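Local structure of metallophosphoesterase (Clostridium thermocellum, 4J6O) at residues 57-69 / 83-97. The protein probably removes 2' or 3' terminal phosphates from RNA ends as the manganese-binding, calcineurin-like phosphatase component of a bacterial Pnkp-Hen1 RNA repair system. Residues are numbered along the deposited sequence; the frame is centred on the assembly and turned at random.
Sequences GRKVLFLGDLVDR and MVKSGIALCVPGNHD. With MN (manganese (II) ion), chain J; CIT (citric acid), chain K.
The ring of F62 is a main bump of the strand part, flanked by A89 and M83. V60 CG1 lies over the centre of one ring face, while M83, bent at chi3 (69°), crosses at about a right angle and brings SD to the ring edge, 3.8 Å from F62 CZ, a Met-aromatic contact. The sulfur of C91 packs on F62 CB and the tip of L66. On the other side of the sheet, L61 and L90 lie side by side. Parallel strands 59-62 and 89-91 are laced by four backbone bonds, from V60 N to I88 O (2.8 Å) through to V92 N to F62 O.

Past the strand ends G64 and G94 keep the backbones close, and the D97 carboxylate plugs the turn: OD2 takes D65 N (2.7 Å) and G94 N from one face, OD1 takes L66 N. D65 OD1 receives H96 N, leaving OD2 to bind manganese at 2.2 Å beside D19 and H21. The H96 ring stands nearly perpendicular to the D68 carboxylate, whose OD2 accepts ND1 in the ring plane (2.6 Å) while OD1 bonds T118; NE2 faces a citrate, probably from the crystallisation liquor, also gripped by R69. This beta-alpha-beta unit contributes D65 to the metal site and carries the GDLVDR and GNHD motifs of calcineurin-like phosphoesterases.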
loop_
_atom_site.group_PDB
_atom_site.type_symbol
_atom_site.label_atom_id
_atom_site.label_comp_id
_atom_site.label_asym_id
_atom_site.label_seq_id
_atom_site.Cartn_x
_atom_site.Cartn_y
_atom_site.Cartn_z
ATOM N N GLY A 57 -14.359 -4.320 -15.822
ATOM C CA GLY A 57 -13.493 -3.168 -15.961
ATOM C C GLY A 57 -13.099 -2.457 -14.652
ATOM O O GLY A 57 -12.790 -1.250 -14.636
ATOM N N ARG A 58 -13.132 -3.189 -13.546
ATOM C CA ARG A 58 -12.723 -2.632 -12.248
ATOM C C ARG A 58 -11.219 -2.468 -12.231
ATOM O O ARG A 58 -10.517 -3.137 -12.980
ATOM C CB ARG A 58 -13.173 -3.545 -11.106
ATOM C CG ARG A 58 -14.678 -3.743 -11.093
ATOM C CD ARG A 58 -15.117 -4.467 -9.826
ATOM N NE ARG A 58 -14.982 -3.632 -8.621
ATOM C CZ ARG A 58 -15.933 -2.857 -8.089
ATOM N NH1 ARG A 58 -15.653 -2.205 -6.955
ATOM N NH2 ARG A 58 -17.177 -2.786 -8.650
ATOM N N LYS A 59 -10.741 -1.557 -11.380
ATOM C CA LYS A 59 -9.295 -1.252 -11.251
ATOM C C LYS A 59 -8.900 -1.374 -9.800
ATOM O O LYS A 59 -9.706 -1.162 -8.949
ATOM C CB LYS A 59 -8.959 0.134 -11.782
ATOM C CG LYS A 59 -9.237 0.255 -13.306
ATOM C CD LYS A 59 -8.513 1.461 -13.878
ATOM C CE LYS A 59 -8.832 1.533 -15.389
ATOM N NZ LYS A 59 -8.067 2.596 -16.084
ATOM N N VAL A 60 -7.651 -1.729 -9.564
ATOM C CA VAL A 60 -7.129 -1.903 -8.210
ATOM C C VAL A 60 -6.302 -0.681 -7.819
ATOM O O VAL A 60 -5.472 -0.179 -8.609
ATOM C CB VAL A 60 -6.216 -3.147 -8.107
ATOM C CG1 VAL A 60 -5.610 -3.248 -6.652
ATOM C CG2 VAL A 60 -6.964 -4.427 -8.440
ATOM N N LEU A 61 -6.449 -0.282 -6.560
ATOM C CA LEU A 61 -5.577 0.757 -5.991
ATOM C C LEU A 61 -4.829 0.156 -4.820
ATOM O O LEU A 61 -5.457 -0.240 -3.847
ATOM C CB LEU A 61 -6.419 1.938 -5.491
ATOM C CG LEU A 61 -7.304 2.613 -6.531
ATOM C CD1 LEU A 61 -8.053 3.748 -5.824
ATOM C CD2 LEU A 61 -6.512 3.159 -7.714
ATOM N N PHE A 62 -3.497 0.043 -4.936
ATOM C CA PHE A 62 -2.699 -0.557 -3.854
ATOM C C PHE A 62 -2.243 0.553 -2.956
ATOM O O PHE A 62 -1.775 1.582 -3.452
ATOM C CB PHE A 62 -1.481 -1.294 -4.419
ATOM C CG PHE A 62 -1.808 -2.578 -5.169
ATOM C CD1 PHE A 62 -2.110 -3.748 -4.484
ATOM C CD2 PHE A 62 -1.815 -2.613 -6.570
ATOM C CE1 PHE A 62 -2.412 -4.934 -5.191
ATOM C CE2 PHE A 62 -2.127 -3.812 -7.271
ATOM C CZ PHE A 62 -2.419 -4.967 -6.572
ATOM N N LEU A 63 -2.306 0.300 -1.643
ATOM C CA LEU A 63 -1.966 1.318 -0.633
ATOM C C LEU A 63 -0.504 1.239 -0.228
ATOM O O LEU A 63 -0.038 2.012 0.651
ATOM C CB LEU A 63 -2.878 1.223 0.563
ATOM C CG LEU A 63 -4.347 1.484 0.279
ATOM C CD1 LEU A 63 -5.120 1.427 1.609
ATOM C CD2 LEU A 63 -4.493 2.874 -0.337
ATOM N N GLY A 64 0.217 0.376 -0.904
ATOM C CA GLY A 64 1.656 0.252 -0.718
ATOM C C GLY A 64 2.035 -0.692 0.409
ATOM O O GLY A 64 1.199 -1.489 0.892
ATOM N N ASP A 65 3.278 -0.620 0.842
ATOM C CA ASP A 65 3.894 -1.604 1.775
ATOM C C ASP A 65 3.757 -3.000 1.160
ATOM O O ASP A 65 3.210 -3.940 1.748
ATOM C CB ASP A 65 3.301 -1.527 3.170
ATOM C CG ASP A 65 4.148 -0.618 4.110
ATOM O OD1 ASP A 65 5.022 0.073 3.570
ATOM O OD2 ASP A 65 3.929 -0.586 5.328
ATOM N N LEU A 66 4.235 -3.096 -0.082
ATOM C CA LEU A 66 4.289 -4.373 -0.856
ATOM C C LEU A 66 5.380 -5.295 -0.351
ATOM O O LEU A 66 5.245 -6.527 -0.438
ATOM C CB LEU A 66 4.574 -4.045 -2.347
ATOM C CG LEU A 66 3.669 -3.022 -2.989
ATOM C CD1 LEU A 66 4.164 -2.883 -4.460
ATOM C CD2 LEU A 66 2.201 -3.443 -2.938
ATOM N N VAL A 67 6.452 -4.696 0.202
ATOM C CA VAL A 67 7.639 -5.457 0.538
ATOM C C VAL A 67 7.809 -5.624 2.036
ATOM O O VAL A 67 7.045 -5.071 2.806
ATOM C CB VAL A 67 8.891 -4.757 -0.073
ATOM C CG1 VAL A 67 8.714 -4.558 -1.604
ATOM C CG2 VAL A 67 9.105 -3.389 0.567
ATOM N N ASP A 68 8.769 -6.480 2.418
ATOM C CA ASP A 68 9.137 -6.789 3.812
ATOM C C ASP A 68 8.247 -7.823 4.467
ATOM O O ASP A 68 7.058 -7.922 4.136
ATOM C CB ASP A 68 9.198 -5.518 4.666
ATOM C CG ASP A 68 10.385 -4.603 4.273
ATOM O OD1 ASP A 68 11.122 -4.928 3.325
ATOM O OD2 ASP A 68 10.517 -3.544 4.905
ATOM N N ARG A 69 8.858 -8.645 5.326
ATOM C CA ARG A 69 8.200 -9.548 6.281
ATOM C C ARG A 69 7.738 -10.856 5.697
ATOM O O ARG A 69 8.080 -11.929 6.194
ATOM C CB ARG A 69 7.022 -8.928 7.015
ATOM C CG ARG A 69 7.420 -7.753 7.926
ATOM C CD ARG A 69 6.227 -7.257 8.708
ATOM N NE ARG A 69 6.596 -6.195 9.667
ATOM C CZ ARG A 69 6.236 -4.923 9.543
ATOM N NH1 ARG A 69 5.538 -4.505 8.480
ATOM N NH2 ARG A 69 6.599 -4.027 10.472
ATOM N N MET A 83 0.500 -4.977 -13.108
ATOM C CA MET A 83 -0.823 -4.407 -13.050
ATOM C C MET A 83 -0.779 -2.936 -13.303
ATOM O O MET A 83 -1.654 -2.391 -13.967
ATOM C CB MET A 83 -1.467 -4.726 -11.685
ATOM C CG MET A 83 -1.773 -6.213 -11.571
ATOM S SD MET A 83 -2.513 -6.664 -9.980
ATOM C CE MET A 83 -4.050 -5.920 -10.119
ATOM N N VAL A 84 0.231 -2.284 -12.747
ATOM C CA VAL A 84 0.349 -0.848 -12.931
ATOM C C VAL A 84 0.670 -0.648 -14.406
ATOM O O VAL A 84 0.140 0.244 -15.042
ATOM C CB VAL A 84 1.433 -0.260 -12.020
ATOM C CG1 VAL A 84 1.720 1.187 -12.367
ATOM C CG2 VAL A 84 0.973 -0.342 -10.542
ATOM N N LYS A 85 1.501 -1.516 -14.961
ATOM C CA LYS A 85 1.916 -1.328 -16.378
ATOM C C LYS A 85 0.805 -1.593 -17.416
ATOM O O LYS A 85 0.730 -0.938 -18.455
ATOM C CB LYS A 85 3.167 -2.185 -16.614
ATOM C CG LYS A 85 3.812 -2.035 -17.967
ATOM C CD LYS A 85 5.304 -2.321 -17.845
ATOM C CE LYS A 85 5.672 -3.612 -18.561
ATOM N NZ LYS A 85 7.094 -3.628 -19.056
ATOM N N SER A 86 -0.075 -2.538 -17.122
ATOM C CA SER A 86 -1.167 -2.894 -18.030
ATOM C C SER A 86 -2.338 -1.916 -17.868
ATOM O O SER A 86 -3.323 -1.956 -18.632
ATOM C CB SER A 86 -1.620 -4.345 -17.770
ATOM O OG SER A 86 -2.361 -4.463 -16.554
ATOM N N GLY A 87 -2.223 -1.042 -16.866
ATOM C CA GLY A 87 -3.232 -0.057 -16.537
ATOM C C GLY A 87 -4.427 -0.508 -15.720
ATOM O O GLY A 87 -5.436 0.199 -15.664
ATOM N N ILE A 88 -4.335 -1.632 -15.019
ATOM C CA ILE A 88 -5.478 -2.082 -14.255
ATOM C C ILE A 88 -5.291 -1.693 -12.786
ATOM O O ILE A 88 -6.215 -1.772 -12.002
ATOM C CB ILE A 88 -5.719 -3.590 -14.397
ATOM C CG1 ILE A 88 -7.102 -3.986 -13.900
ATOM C CG2 ILE A 88 -4.563 -4.433 -13.769
ATOM C CD1 ILE A 88 -7.529 -5.374 -14.406
ATOM N N ALA A 89 -4.110 -1.208 -12.473
ATOM C CA ALA A 89 -3.867 -0.732 -11.099
ATOM C C ALA A 89 -3.094 0.586 -10.997
ATOM O O ALA A 89 -2.356 0.997 -11.910
ATOM C CB ALA A 89 -3.126 -1.811 -10.295
ATOM N N LEU A 90 -3.276 1.239 -9.847
ATOM C CA LEU A 90 -2.344 2.259 -9.416
ATOM C C LEU A 90 -1.806 1.863 -8.025
ATOM O O LEU A 90 -2.383 1.038 -7.336
ATOM C CB LEU A 90 -2.999 3.635 -9.276
ATOM C CG LEU A 90 -3.664 4.281 -10.514
ATOM C CD1 LEU A 90 -4.412 5.530 -10.115
ATOM C CD2 LEU A 90 -2.636 4.574 -11.563
ATOM N N CYS A 91 -0.669 2.437 -7.669
ATOM C CA CYS A 91 -0.051 2.122 -6.378
ATOM C C CYS A 91 0.492 3.407 -5.774
ATOM O O CYS A 91 1.067 4.285 -6.490
ATOM C CB CYS A 91 1.104 1.141 -6.612
ATOM S SG CYS A 91 1.838 0.425 -5.086
ATOM N N VAL A 92 0.289 3.557 -4.470
ATOM C CA VAL A 92 0.907 4.661 -3.733
ATOM C C VAL A 92 1.916 3.992 -2.826
ATOM O O VAL A 92 1.858 2.793 -2.518
ATOM C CB VAL A 92 -0.131 5.526 -2.945
ATOM C CG1 VAL A 92 -1.082 6.175 -3.941
ATOM C CG2 VAL A 92 -0.931 4.685 -1.947
ATOM N N PRO A 93 2.920 4.740 -2.444
ATOM C CA PRO A 93 4.009 4.120 -1.721
ATOM C C PRO A 93 3.780 4.020 -0.216
ATOM O O PRO A 93 3.236 4.909 0.400
ATOM C CB PRO A 93 5.178 5.092 -2.018
ATOM C CG PRO A 93 4.508 6.437 -2.030
ATOM C CD PRO A 93 3.185 6.140 -2.799
ATOM N N GLY A 94 4.261 2.904 0.363
ATOM C CA GLY A 94 4.340 2.785 1.806
ATOM C C GLY A 94 5.761 3.116 2.274
ATOM O O GLY A 94 6.715 3.151 1.455
ATOM N N ASN A 95 5.917 3.294 3.585
ATOM C CA ASN A 95 7.205 3.581 4.161
ATOM C C ASN A 95 8.233 2.481 3.853
ATOM O O ASN A 95 9.442 2.750 3.640
ATOM C CB ASN A 95 7.055 3.851 5.689
ATOM C CG ASN A 95 6.202 2.773 6.463
ATOM O OD1 ASN A 95 5.128 2.237 6.025
ATOM N ND2 ASN A 95 6.692 2.486 7.666
ATOM N N HIS A 96 7.780 1.227 3.880
ATOM C CA HIS A 96 8.709 0.140 3.644
ATOM C C HIS A 96 9.203 0.163 2.217
ATOM O O HIS A 96 10.369 -0.212 1.969
ATOM C CB HIS A 96 8.019 -1.224 3.949
ATOM C CG HIS A 96 7.790 -1.456 5.412
ATOM N ND1 HIS A 96 8.530 -2.353 6.144
ATOM C CD2 HIS A 96 6.899 -0.897 6.279
ATOM C CE1 HIS A 96 8.127 -2.327 7.402
ATOM N NE2 HIS A 96 7.148 -1.446 7.513
ATOM N N ASP A 97 8.333 0.519 1.286
ATOM C CA ASP A 97 8.728 0.537 -0.130
ATOM C C ASP A 97 9.827 1.581 -0.377
ATOM O O ASP A 97 10.839 1.301 -1.056
ATOM C CB ASP A 97 7.516 0.869 -1.018
ATOM C CG ASP A 97 6.296 -0.080 -0.732
ATOM O OD1 ASP A 97 6.484 -1.287 -0.556
ATOM O OD2 ASP A 97 5.183 0.454 -0.703
HETATM MN MN MN J . 2.824 -1.852 6.678
HETATM C C1 CIT K . 2.585 1.044 8.412
HETATM O O1 CIT K . 2.107 0.053 7.734
HETATM O O2 CIT K . 2.562 2.162 7.814
HETATM C C2 CIT K . 3.134 0.874 9.811
HETATM C C3 CIT K . 4.364 -0.045 9.820
HETATM O O7 CIT K . 5.242 0.540 8.803
HETATM C C4 CIT K . 4.793 0.273 11.260
HETATM C C5 CIT K . 6.052 -0.540 11.060
HETATM O O3 CIT K . 6.713 -1.290 10.307
HETATM O O4 CIT K . 6.724 -0.441 12.123
HETATM C C6 CIT K . 3.977 -1.472 9.396
HETATM O O5 CIT K . 4.351 -1.832 8.255
HETATM O O6 CIT K . 3.253 -2.106 10.235
HETATM O O HOH W 1 12.028 -1.425 4.221
HETATM O O HOH W 2 1.511 -3.039 8.159
#